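Local coordinates for 6-phosphogluconate dehydrogenase (PDB 5U5G), which probably reduces (2-oxopropyl)phosphonic acid with NADPH to 2-hydroxypropylphosphonate, a late step of fosfomycin biosynthesis in Pseudomonas syringae, at residues Ser24-His29 with Leu153-Ala158; Asn183-Ile188 with Thr264-Val269; Gly90-Asp95 with Gly147-Leu152. One frame throughout, in Å; residues are numbered along the deposited sequence.

Interaction 1 of 3, residues Ser24-His29 with Leu153-Ala158; sequences SQMPVH and LEVFCA
S24 and M26 meet V155 without help from any flat group. The F156 ring, next in sequence to V155, takes no part; over one of its faces lies the carbonyl O of L153, 4.0 Å above the plane and displaced toward the rim. The contact itself is a small surface patch of 100 Å², in which CG1 of V155 meets chiefly S24, and CG2 chiefly M26. CG1 of V155 lies against the hydroxyl end of the serine, with S24 OG 3.5 Å from V155 CG1 and S24 CB close behind. The other branch receives the sulfur chain: M26 CE reaches V155 CG2 at 4.0 Å. M26 is extended through its first two torsions and then bends at the sulfur (chi3 -59°), which swings the terminal methyl round to the valine, so that the two side chains meet at a slant. S24 OG offers the valine methyl only van der Waals contact; its hydrogen bond goes to the carbonyl O of L21. Q25, at positive phi (71°), carries the Schellman motif that ends helix 12-23 and turns the chain toward strand 28-31. The patch thus joins the turn between the first helix and second strand of the Rossmann-type dinucleotide-binding domain to the C-terminal part of helix 143-156. Helix 12-23 bridges the two sides: R20 NE is hydrogen-bonded to V155 O, L21 packs on M26, and I17 and R20 rest on F156, while M26 and V28 also touch V5 of strand 5-8.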
ATOM      1  N   SER A  24     -29.957  -4.733  -6.066  1.00 33.36           N
ATOM      2  CA  SER A  24     -30.224  -4.544  -7.485  1.00 29.84           C
ATOM      3  C   SER A  24     -31.494  -5.252  -7.927  1.00 33.73           C
ATOM      4  O   SER A  24     -31.801  -5.264  -9.124  1.00 37.00           O
ATOM      5  CB  SER A  24     -29.039  -5.037  -8.331  1.00 33.28           C
ATOM      6  OG  SER A  24     -29.139  -6.433  -8.592  1.00 33.38           O
ATOM      7  N   GLN A  25     -32.230  -5.846  -6.987  1.00 34.55           N
ATOM      8  CA  GLN A  25     -33.512  -6.504  -7.238  1.00 30.37           C
ATOM      9  C   GLN A  25     -33.343  -7.808  -8.020  1.00 34.45           C
ATOM     10  O   GLN A  25     -34.243  -8.248  -8.745  1.00 37.99           O
ATOM     11  CB  GLN A  25     -34.497  -5.538  -7.913  1.00 33.04           C
ATOM     12  CG  GLN A  25     -34.725  -4.299  -7.022  1.00 30.99           C
ATOM     13  CD  GLN A  25     -35.647  -3.235  -7.610  1.00 37.20           C
ATOM     14  OE1 GLN A  25     -35.259  -2.063  -7.735  1.00 39.96           O
ATOM     15  NE2 GLN A  25     -36.877  -3.627  -7.940  1.00 31.29           N
ATOM     16  N   MET A  26     -32.196  -8.444  -7.850  1.00 29.39           N
ATOM     17  CA  MET A  26     -32.024  -9.826  -8.286  1.00 31.94           C
ATOM     18  C   MET A  26     -32.748 -10.761  -7.324  1.00 32.46           C
ATOM     19  O   MET A  26     -32.606 -10.611  -6.102  1.00 30.31           O
ATOM     20  CB  MET A  26     -30.540 -10.166  -8.321  1.00 30.97           C
ATOM     21  CG  MET A  26     -30.183 -11.340  -9.184  1.00 36.53           C
ATOM     22  SD  MET A  26     -28.474 -11.141  -9.706  1.00 55.53           S
ATOM     23  CE  MET A  26     -28.621  -9.571 -10.563  1.00 44.04           C
ATOM     24  N   PRO A  27     -33.535 -11.720  -7.816  1.00 29.69           N
ATOM     25  CA  PRO A  27     -34.055 -12.762  -6.919  1.00 29.78           C
ATOM     26  C   PRO A  27     -32.922 -13.690  -6.511  1.00 27.16           C
ATOM     27  O   PRO A  27     -32.195 -14.205  -7.363  1.00 28.51           O
ATOM     28  CB  PRO A  27     -35.103 -13.485  -7.773  1.00 30.01           C
ATOM     29  CG  PRO A  27     -34.670 -13.247  -9.183  1.00 31.81           C
ATOM     30  CD  PRO A  27     -33.912 -11.950  -9.224  1.00 30.74           C
ATOM     31  N   VAL A  28     -32.751 -13.878  -5.204  1.00 25.88           N
ATOM     32  CA  VAL A  28     -31.615 -14.629  -4.674  1.00 23.02           C
ATOM     33  C   VAL A  28     -32.125 -15.707  -3.728  1.00 22.98           C
ATOM     34  O   VAL A  28     -32.826 -15.408  -2.756  1.00 20.55           O
ATOM     35  CB  VAL A  28     -30.603 -13.728  -3.939  1.00 26.07           C
ATOM     36  CG1 VAL A  28     -29.359 -14.535  -3.576  1.00 20.94           C
ATOM     37  CG2 VAL A  28     -30.231 -12.493  -4.777  1.00 23.93           C
ATOM     38  N   HIS A  29     -31.751 -16.951  -4.001  1.00 23.06           N
ATOM     39  CA  HIS A  29     -31.976 -18.058  -3.081  1.00 21.17           C
ATOM     40  C   HIS A  29     -30.672 -18.373  -2.359  1.00 21.53           C
ATOM     41  O   HIS A  29     -29.616 -18.476  -2.990  1.00 22.49           O
ATOM     42  CB  HIS A  29     -32.505 -19.276  -3.831  1.00 22.78           C
ATOM     43  CG  HIS A  29     -33.899 -19.093  -4.348  1.00 25.24           C
ATOM     44  ND1 HIS A  29     -34.819 -20.115  -4.396  1.00 27.27           N
ATOM     45  CD2 HIS A  29     -34.535 -17.992  -4.816  1.00 26.44           C
ATOM     46  CE1 HIS A  29     -35.956 -19.660  -4.889  1.00 26.18           C
ATOM     47  NE2 HIS A  29     -35.811 -18.374  -5.151  1.00 28.99           N
ATOM     48  N   LEU A 153     -21.514 -10.165 -12.209  1.00 25.29           N
ATOM     49  CA  LEU A 153     -20.391  -9.622 -11.445  1.00 26.15           C
ATOM     50  C   LEU A 153     -20.438  -8.105 -11.411  1.00 27.35           C
ATOM     51  O   LEU A 153     -20.048  -7.491 -10.411  1.00 27.45           O
ATOM     52  CB  LEU A 153     -19.057 -10.090 -12.043  1.00 22.29           C
ATOM     53  CG  LEU A 153     -18.859 -11.592 -12.190  1.00 23.94           C
ATOM     54  CD1 LEU A 153     -17.545 -11.901 -12.872  1.00 24.58           C
ATOM     55  CD2 LEU A 153     -18.939 -12.274 -10.824  1.00 22.48           C
ATOM     56  N   GLU A 154     -20.906  -7.495 -12.505  1.00 26.82           N
ATOM     57  CA  GLU A 154     -21.022  -6.045 -12.593  1.00 31.60           C
ATOM     58  C   GLU A 154     -21.863  -5.476 -11.459  1.00 32.30           C
ATOM     59  O   GLU A 154     -21.660  -4.330 -11.046  1.00 28.47           O
ATOM     60  CB  GLU A 154     -21.633  -5.668 -13.950  1.00 34.55           C
ATOM     61  CG  GLU A 154     -21.741  -4.169 -14.194  1.00 42.98           C
ATOM     62  CD  GLU A 154     -20.379  -3.469 -14.141  1.00 46.69           C
ATOM     63  OE1 GLU A 154     -20.286  -2.403 -13.501  1.00 52.89           O
ATOM     64  OE2 GLU A 154     -19.435  -3.992 -14.763  1.00 46.19           O
ATOM     65  N   VAL A 155     -22.814  -6.259 -10.944  1.00 29.90           N
ATOM     66  CA  VAL A 155     -23.655  -5.761  -9.860  1.00 26.73           C
ATOM     67  C   VAL A 155     -22.830  -5.448  -8.618  1.00 26.59           C
ATOM     68  O   VAL A 155     -23.143  -4.506  -7.883  1.00 28.77           O
ATOM     69  CB  VAL A 155     -24.775  -6.772  -9.553  1.00 26.21           C
ATOM     70  CG1 VAL A 155     -25.604  -6.302  -8.361  1.00 27.28           C
ATOM     71  CG2 VAL A 155     -25.639  -6.964 -10.783  1.00 26.09           C
ATOM     72  N   PHE A 156     -21.766  -6.214  -8.352  1.00 27.32           N
ATOM     73  CA  PHE A 156     -21.010  -5.993  -7.125  1.00 28.52           C
ATOM     74  C   PHE A 156     -19.512  -5.785  -7.347  1.00 26.80           C
ATOM     75  O   PHE A 156     -18.765  -5.688  -6.362  1.00 25.49           O
ATOM     76  CB  PHE A 156     -21.249  -7.140  -6.113  1.00 24.10           C
ATOM     77  CG  PHE A 156     -20.871  -8.520  -6.613  1.00 25.33           C
ATOM     78  CD1 PHE A 156     -19.588  -9.022  -6.418  1.00 22.47           C
ATOM     79  CD2 PHE A 156     -21.818  -9.337  -7.226  1.00 25.52           C
ATOM     80  CE1 PHE A 156     -19.249 -10.311  -6.864  1.00 23.29           C
ATOM     81  CE2 PHE A 156     -21.484 -10.614  -7.669  1.00 20.19           C
ATOM     82  CZ  PHE A 156     -20.197 -11.094  -7.495  1.00 21.17           C
ATOM     83  N   CYS A 157     -19.054  -5.683  -8.593  1.00 27.79           N
ATOM     84  CA  CYS A 157     -17.637  -5.479  -8.890  1.00 29.56           C
ATOM     85  C   CYS A 157     -17.433  -4.232  -9.740  1.00 27.35           C
ATOM     86  O   CYS A 157     -18.224  -3.945 -10.644  1.00 28.59           O
ATOM     87  CB  CYS A 157     -17.021  -6.676  -9.641  1.00 26.67           C
ATOM     88  SG  CYS A 157     -17.120  -8.293  -8.816  1.00 26.96           S
ATOM     89  N   ALA A 158     -16.334  -3.522  -9.476  1.00 27.01           N
ATOM     90  CA  ALA A 158     -15.898  -2.424 -10.331  1.00 28.58           C
ATOM     91  C   ALA A 158     -14.865  -2.883 -11.357  1.00 31.69           C
ATOM     92  O   ALA A 158     -14.990  -2.583 -12.549  1.00 39.18           O
ATOM     93  CB  ALA A 158     -15.326  -1.280  -9.487  1.00 23.04           C
TER

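Interaction 2 of 3, residues Asn183-Ile188 with Thr264-Val269; sequences NLAGAI and TTFDTV
L184 and A185 bring helix 168-196 against F266 of helix 257-273, a buried helix-to-helix contact in the all-helical C-terminal domain that belongs to the 6-phosphogluconate and 3-hydroxyisobutyrate dehydrogenase family. Taken in sequence order, N183 comes first and packs on N183 of the second subunit. L184 follows with CG anti to its backbone N (chi1 179°), an orientation that carries one methyl out to the phenyl ring: L184 CD2 lies 4.0 Å from F266 CZ. The leucine and phenylalanine side chains run at about a right angle to each other. L184 also touches Y217, which lines the pocket of the bound (2-oxopropyl)phosphonic acid, and its own side chain is about 8 Å from that ligand; the hydrophobic contact is a near neighbour of the (2-oxopropyl)phosphonic acid site, probably that of the substrate, without being part of it. A185, with its single methyl, lies where the backbones are nearest, 8.2 Å between A185 CA and T265 CA. F258 of the second subunit packs on both A185 and T265, so this seam borders the dimer interface. A187 packs on M218 and A221 of helix 216-226. I188 ends the segment and packs on Y282 and F283 of helix 282-287. On the facing helix, F266 is the residue that spans the gap, and L236, C240 and L243 of helix 236-247 also pack on it. Its far end is held obliquely between the two aliphatic groups: A185 CB is 4.0 Å from F266 CE2 and 4.1 Å from F266 CZ.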
ATOM      1  N   ASN A 183       1.760  -5.532   4.084  1.00 18.61           N
ATOM      2  CA  ASN A 183       1.394  -4.129   4.249  1.00 18.25           C
ATOM      3  C   ASN A 183       0.695  -3.897   5.579  1.00 19.13           C
ATOM      4  O   ASN A 183       0.941  -2.886   6.255  1.00 20.79           O
ATOM      5  CB  ASN A 183       0.472  -3.668   3.112  1.00 15.78           C
ATOM      6  CG  ASN A 183       1.155  -3.698   1.748  1.00 20.64           C
ATOM      7  OD1 ASN A 183       2.362  -3.887   1.655  1.00 19.67           O
ATOM      8  ND2 ASN A 183       0.380  -3.495   0.694  1.00 17.78           N
ATOM      9  N   LEU A 184      -0.228  -4.797   5.935  1.00 19.89           N
ATOM     10  CA  LEU A 184      -0.993  -4.651   7.166  1.00 17.99           C
ATOM     11  C   LEU A 184      -0.089  -4.736   8.382  1.00 18.03           C
ATOM     12  O   LEU A 184      -0.179  -3.905   9.290  1.00 19.34           O
ATOM     13  CB  LEU A 184      -2.088  -5.718   7.233  1.00 19.24           C
ATOM     14  CG  LEU A 184      -2.970  -5.702   8.500  1.00 20.78           C
ATOM     15  CD1 LEU A 184      -3.631  -4.341   8.700  1.00 18.88           C
ATOM     16  CD2 LEU A 184      -4.031  -6.790   8.430  1.00 18.29           C
ATOM     17  N   ALA A 185       0.789  -5.745   8.425  1.00 19.22           N
ATOM     18  CA  ALA A 185       1.676  -5.878   9.577  1.00 19.11           C
ATOM     19  C   ALA A 185       2.631  -4.696   9.675  1.00 19.75           C
ATOM     20  O   ALA A 185       2.918  -4.213  10.776  1.00 20.83           O
ATOM     21  CB  ALA A 185       2.455  -7.189   9.501  1.00 20.74           C
ATOM     22  N   GLY A 186       3.136  -4.215   8.538  1.00 19.25           N
ATOM     23  CA  GLY A 186       3.978  -3.027   8.569  1.00 18.34           C
ATOM     24  C   GLY A 186       3.217  -1.801   9.037  1.00 23.09           C
ATOM     25  O   GLY A 186       3.714  -1.017   9.853  1.00 21.33           O
ATOM     26  N   ALA A 187       1.990  -1.620   8.526  1.00 18.84           N
ATOM     27  CA  ALA A 187       1.223  -0.433   8.887  1.00 17.89           C
ATOM     28  C   ALA A 187       0.909  -0.425  10.377  1.00 19.18           C
ATOM     29  O   ALA A 187       1.011   0.619  11.031  1.00 19.29           O
ATOM     30  CB  ALA A 187      -0.061  -0.348   8.051  1.00 15.30           C
ATOM     31  N   ILE A 188       0.577  -1.591  10.945  1.00 19.63           N
ATOM     32  CA  ILE A 188       0.319  -1.679  12.386  1.00 20.23           C
ATOM     33  C   ILE A 188       1.587  -1.381  13.188  1.00 21.83           C
ATOM     34  O   ILE A 188       1.536  -0.737  14.247  1.00 21.31           O
ATOM     35  CB  ILE A 188      -0.282  -3.056  12.740  1.00 19.58           C
ATOM     36  CG1 ILE A 188      -1.678  -3.186  12.136  1.00 18.92           C
ATOM     37  CG2 ILE A 188      -0.371  -3.245  14.260  1.00 21.52           C
ATOM     38  CD1 ILE A 188      -2.337  -4.536  12.387  1.00 22.83           C
ATOM     39  N   THR A 264       4.438 -16.404   9.616  1.00 24.32           N
ATOM     40  CA  THR A 264       4.627 -16.711  11.029  1.00 26.23           C
ATOM     41  C   THR A 264       3.924 -15.688  11.920  1.00 25.57           C
ATOM     42  O   THR A 264       3.308 -16.062  12.924  1.00 25.79           O
ATOM     43  CB  THR A 264       6.114 -16.785  11.376  1.00 26.86           C
ATOM     44  OG1 THR A 264       6.724 -15.514  11.124  1.00 37.60           O
ATOM     45  CG2 THR A 264       6.808 -17.834  10.530  1.00 29.47           C
ATOM     46  N   THR A 265       3.985 -14.399  11.560  1.00 20.71           N
ATOM     47  CA  THR A 265       3.417 -13.359  12.415  1.00 22.80           C
ATOM     48  C   THR A 265       1.918 -13.557  12.612  1.00 24.61           C
ATOM     49  O   THR A 265       1.413 -13.502  13.741  1.00 23.75           O
ATOM     50  CB  THR A 265       3.683 -11.961  11.838  1.00 23.06           C
ATOM     51  OG1 THR A 265       5.095 -11.710  11.757  1.00 20.10           O
ATOM     52  CG2 THR A 265       3.049 -10.898  12.730  1.00 24.26           C
ATOM     53  N   PHE A 266       1.181 -13.765  11.524  1.00 21.00           N
ATOM     54  CA  PHE A 266      -0.265 -13.862  11.676  1.00 23.64           C
ATOM     55  C   PHE A 266      -0.672 -15.208  12.268  1.00 26.36           C
ATOM     56  O   PHE A 266      -1.718 -15.302  12.924  1.00 22.86           O
ATOM     57  CB  PHE A 266      -0.959 -13.573  10.345  1.00 21.08           C
ATOM     58  CG  PHE A 266      -1.003 -12.098  10.008  1.00 25.43           C
ATOM     59  CD1 PHE A 266      -1.962 -11.266  10.597  1.00 24.80           C
ATOM     60  CD2 PHE A 266      -0.062 -11.532   9.144  1.00 19.89           C
ATOM     61  CE1 PHE A 266      -2.000  -9.895  10.312  1.00 21.50           C
ATOM     62  CE2 PHE A 266      -0.099 -10.167   8.838  1.00 20.36           C
ATOM     63  CZ  PHE A 266      -1.060  -9.340   9.429  1.00 21.13           C
ATOM     64  N   ASP A 267       0.163 -16.237  12.097  1.00 25.42           N
ATOM     65  CA  ASP A 267      -0.063 -17.489  12.808  1.00 28.15           C
ATOM     66  C   ASP A 267       0.031 -17.279  14.316  1.00 29.59           C
ATOM     67  O   ASP A 267      -0.826 -17.750  15.072  1.00 25.68           O
ATOM     68  CB  ASP A 267       0.933 -18.547  12.344  1.00 25.58           C
ATOM     69  CG  ASP A 267       0.683 -19.897  12.990  1.00 41.33           C
ATOM     70  OD1 ASP A 267      -0.364 -20.520  12.683  1.00 33.17           O
ATOM     71  OD2 ASP A 267       1.533 -20.328  13.807  1.00 44.48           O
ATOM     72  N   THR A 268       1.055 -16.545  14.767  1.00 25.75           N
ATOM     73  CA  THR A 268       1.205 -16.275  16.194  1.00 29.92           C
ATOM     74  C   THR A 268       0.046 -15.436  16.733  1.00 31.07           C
ATOM     75  O   THR A 268      -0.445 -15.685  17.840  1.00 29.22           O
ATOM     76  CB  THR A 268       2.537 -15.579  16.455  1.00 28.96           C
ATOM     77  OG1 THR A 268       3.600 -16.371  15.914  1.00 29.03           O
ATOM     78  CG2 THR A 268       2.755 -15.421  17.954  1.00 31.83           C
ATOM     79  N   VAL A 269      -0.399 -14.435  15.968  1.00 25.61           N
ATOM     80  CA  VAL A 269      -1.532 -13.613  16.395  1.00 27.56           C
ATOM     81  C   VAL A 269      -2.801 -14.455  16.476  1.00 29.45           C
ATOM     82  O   VAL A 269      -3.632 -14.274  17.381  1.00 24.97           O
ATOM     83  CB  VAL A 269      -1.716 -12.414  15.444  1.00 22.72           C
ATOM     84  CG1 VAL A 269      -2.985 -11.634  15.790  1.00 23.03           C
ATOM     85  CG2 VAL A 269      -0.487 -11.487  15.483  1.00 23.84           C
TER

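Interaction 3 of 3, residues Gly90-Asp95 with Gly147-Leu152; sequences GDIVVD and GLIRPL
I149 sets its CG2 methyl over the notch between I92 and V94, a helix-on-sheet contact of the Rossmann-type domain in which helix 143-156 lies over one face of the sheet. The segment of this helix passes strand 92-95 at 10.1 Å between axes, with 52° between their directions. Alternate strand residues provide the bumps: I92 and V94 rise toward the helix, while V93 between them points to the other face of the sheet. The hollow between the two raised residues faces the isoleucine methyl, I149 CG2 being 3.7 Å from I92 CG2 and 3.9 Å from V94 CG2. I149 reaches this place with CG1 set between the backbone N and the carbonyl carbon (chi1 54°), which fixes CG2 anti to the carbonyl carbon, on the side of the strand. Its side chain also touches V61 and I119 of the two flanking strands, so one helix residue spans three strands. A second meeting point lies nearer the strand's beginning. There the long branch of I92 runs up to L148 at about a right angle and also meets A145, one turn earlier; L148 itself is exposed and closes the contact at its solvent side. V94 has L153 as a further helix neighbour. The helix is kinked just beyond I149, where P151 has no N-H to give and the N of L152 makes a weak bond to I149 O. At the L148 end the apposition is methyl to methyl, I92 CD1 standing 3.9 Å from L148 CD1, with L148 CB 4.0 Å from the same I92 CD1.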
ATOM      1  N   GLY A  90     -25.139 -27.168 -18.609  1.00 27.21           N
ATOM      2  CA  GLY A  90     -25.321 -25.751 -18.837  1.00 30.48           C
ATOM      3  C   GLY A  90     -25.354 -24.887 -17.590  1.00 32.86           C
ATOM      4  O   GLY A  90     -25.410 -23.652 -17.713  1.00 34.42           O
ATOM      5  N   ASP A  91     -25.330 -25.485 -16.399  1.00 30.26           N
ATOM      6  CA  ASP A  91     -25.261 -24.710 -15.166  1.00 25.23           C
ATOM      7  C   ASP A  91     -23.886 -24.058 -15.018  1.00 27.32           C
ATOM      8  O   ASP A  91     -22.883 -24.528 -15.563  1.00 25.36           O
ATOM      9  CB  ASP A  91     -25.546 -25.594 -13.945  1.00 25.84           C
ATOM     10  CG  ASP A  91     -27.028 -25.938 -13.796  1.00 32.99           C
ATOM     11  OD1 ASP A  91     -27.846 -25.457 -14.614  1.00 31.26           O
ATOM     12  OD2 ASP A  91     -27.380 -26.665 -12.843  1.00 32.46           O
ATOM     13  N   ILE A  92     -23.853 -22.958 -14.268  1.00 25.29           N
ATOM     14  CA  ILE A  92     -22.620 -22.231 -13.982  1.00 25.65           C
ATOM     15  C   ILE A  92     -22.528 -22.000 -12.476  1.00 28.50           C
ATOM     16  O   ILE A  92     -23.500 -21.554 -11.855  1.00 22.97           O
ATOM     17  CB  ILE A  92     -22.560 -20.890 -14.741  1.00 26.72           C
ATOM     18  CG1 ILE A  92     -22.650 -21.125 -16.252  1.00 28.55           C
ATOM     19  CG2 ILE A  92     -21.281 -20.121 -14.384  1.00 23.66           C
ATOM     20  CD1 ILE A  92     -22.907 -19.861 -17.066  1.00 30.98           C
ATOM     21  N   VAL A  93     -21.373 -22.320 -11.885  1.00 25.18           N
ATOM     22  CA  VAL A  93     -21.079 -21.966 -10.498  1.00 25.78           C
ATOM     23  C   VAL A  93     -19.933 -20.958 -10.489  1.00 22.36           C
ATOM     24  O   VAL A  93     -18.876 -21.192 -11.092  1.00 23.32           O
ATOM     25  CB  VAL A  93     -20.749 -23.204  -9.643  1.00 23.03           C
ATOM     26  CG1 VAL A  93     -20.158 -22.788  -8.310  1.00 25.65           C
ATOM     27  CG2 VAL A  93     -22.008 -24.046  -9.417  1.00 26.08           C
ATOM     28  N   VAL A  94     -20.155 -19.834  -9.826  1.00 20.97           N
ATOM     29  CA  VAL A  94     -19.165 -18.771  -9.694  1.00 25.71           C
ATOM     30  C   VAL A  94     -18.626 -18.855  -8.269  1.00 22.55           C
ATOM     31  O   VAL A  94     -19.319 -18.499  -7.314  1.00 20.07           O
ATOM     32  CB  VAL A  94     -19.773 -17.399 -10.000  1.00 25.45           C
ATOM     33  CG1 VAL A  94     -18.759 -16.270  -9.778  1.00 19.92           C
ATOM     34  CG2 VAL A  94     -20.332 -17.386 -11.422  1.00 23.09           C
ATOM     35  N   ASP A  95     -17.403 -19.362  -8.111  1.00 20.36           N
ATOM     36  CA  ASP A  95     -16.845 -19.603  -6.779  1.00 23.68           C
ATOM     37  C   ASP A  95     -16.021 -18.379  -6.393  1.00 23.47           C
ATOM     38  O   ASP A  95     -14.967 -18.116  -6.982  1.00 20.55           O
ATOM     39  CB  ASP A  95     -16.014 -20.887  -6.749  1.00 20.89           C
ATOM     40  CG  ASP A  95     -15.681 -21.359  -5.320  1.00 23.93           C
ATOM     41  OD1 ASP A  95     -15.614 -20.516  -4.400  1.00 19.75           O
ATOM     42  OD2 ASP A  95     -15.473 -22.584  -5.122  1.00 21.84           O
ATOM     43  N   GLY A 147     -18.698 -14.881 -20.202  1.00 29.53           N
ATOM     44  CA  GLY A 147     -19.566 -13.885 -20.809  1.00 30.68           C
ATOM     45  C   GLY A 147     -20.985 -13.906 -20.271  1.00 31.66           C
ATOM     46  O   GLY A 147     -21.643 -12.863 -20.203  1.00 30.41           O
ATOM     47  N   LEU A 148     -21.478 -15.081 -19.873  1.00 32.32           N
ATOM     48  CA  LEU A 148     -22.853 -15.163 -19.388  1.00 31.19           C
ATOM     49  C   LEU A 148     -22.986 -14.570 -17.990  1.00 33.43           C
ATOM     50  O   LEU A 148     -23.988 -13.916 -17.681  1.00 32.64           O
ATOM     51  CB  LEU A 148     -23.332 -16.614 -19.398  1.00 32.65           C
ATOM     52  CG  LEU A 148     -23.433 -17.234 -20.791  1.00 35.74           C
ATOM     53  CD1 LEU A 148     -23.773 -18.711 -20.701  1.00 34.75           C
ATOM     54  CD2 LEU A 148     -24.474 -16.486 -21.599  1.00 33.66           C
ATOM     55  N   ILE A 149     -21.991 -14.787 -17.126  1.00 30.30           N
ATOM     56  CA  ILE A 149     -22.085 -14.319 -15.747  1.00 30.40           C
ATOM     57  C   ILE A 149     -21.465 -12.942 -15.562  1.00 31.37           C
ATOM     58  O   ILE A 149     -21.701 -12.301 -14.526  1.00 30.13           O
ATOM     59  CB  ILE A 149     -21.450 -15.334 -14.767  1.00 31.48           C
ATOM     60  CG1 ILE A 149     -20.011 -15.654 -15.177  1.00 29.16           C
ATOM     61  CG2 ILE A 149     -22.280 -16.617 -14.712  1.00 26.90           C
ATOM     62  CD1 ILE A 149     -18.968 -14.814 -14.491  1.00 29.87           C
ATOM     63  N   ARG A 150     -20.694 -12.467 -16.539  1.00 31.16           N
ATOM     64  CA  ARG A 150     -20.106 -11.127 -16.481  1.00 32.08           C
ATOM     65  C   ARG A 150     -21.084 -10.040 -16.049  1.00 28.34           C
ATOM     66  O   ARG A 150     -20.728  -9.246 -15.161  1.00 25.75           O
ATOM     67  CB  ARG A 150     -19.475 -10.821 -17.849  1.00 34.66           C
ATOM     68  CG  ARG A 150     -18.225  -9.963 -17.788  1.00 37.06           C
ATOM     69  CD  ARG A 150     -18.559  -8.540 -17.440  1.00 40.35           C
ATOM     70  NE  ARG A 150     -17.385  -7.714 -17.232  1.00 45.92           N
ATOM     71  CZ  ARG A 150     -17.250  -6.922 -16.171  1.00 44.40           C
ATOM     72  NH1 ARG A 150     -18.217  -6.853 -15.253  1.00 43.62           N
ATOM     73  NH2 ARG A 150     -16.164  -6.176 -16.016  1.00 43.57           N
ATOM     74  N   PRO A 151     -22.301  -9.929 -16.601  1.00 31.27           N
ATOM     75  CA  PRO A 151     -23.215  -8.880 -16.119  1.00 31.35           C
ATOM     76  C   PRO A 151     -23.649  -9.061 -14.673  1.00 27.74           C
ATOM     77  O   PRO A 151     -24.039  -8.077 -14.041  1.00 31.55           O
ATOM     78  CB  PRO A 151     -24.409  -8.982 -17.078  1.00 30.34           C
ATOM     79  CG  PRO A 151     -23.873  -9.656 -18.281  1.00 31.10           C
ATOM     80  CD  PRO A 151     -22.891 -10.656 -17.740  1.00 30.61           C
ATOM     81  N   LEU A 152     -23.606 -10.283 -14.135  1.00 26.64           N
ATOM     82  CA  LEU A 152     -23.892 -10.489 -12.715  1.00 27.70           C
ATOM     83  C   LEU A 152     -22.779  -9.924 -11.833  1.00 26.14           C
ATOM     84  O   LEU A 152     -23.055  -9.310 -10.792  1.00 24.27           O
ATOM     85  CB  LEU A 152     -24.075 -11.979 -12.432  1.00 23.41           C
ATOM     86  CG  LEU A 152     -25.451 -12.652 -12.522  1.00 35.75           C
ATOM     87  CD1 LEU A 152     -26.411 -11.896 -13.410  1.00 32.56           C
ATOM     88  CD2 LEU A 152     -25.278 -14.072 -13.025  1.00 27.32           C
TER

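Overall arrangement
Interactions 1 and 3 are neighbours in the dinucleotide-binding domain, their centres 12 Å apart. Both draw on helix 143-156 and reach the same sheet, and they touch through M26 with L152 and V94 with L153. Along the chain, interaction 3 is nested inside the loop closed by interaction 1. L148 and I149 of the helix meet strand 92-95; V155, further on, meets the turn after helix 12-23. Interaction 2 comes later in the chain, on helix 168-196, which follows strand 157-162, and on helix 257-273, its centre 33 Å and 35 Å from those of interactions 1 and 3. It lies in the helical domain; residues of both domains line the NADP and (2-oxopropyl)phosphonic acid pockets.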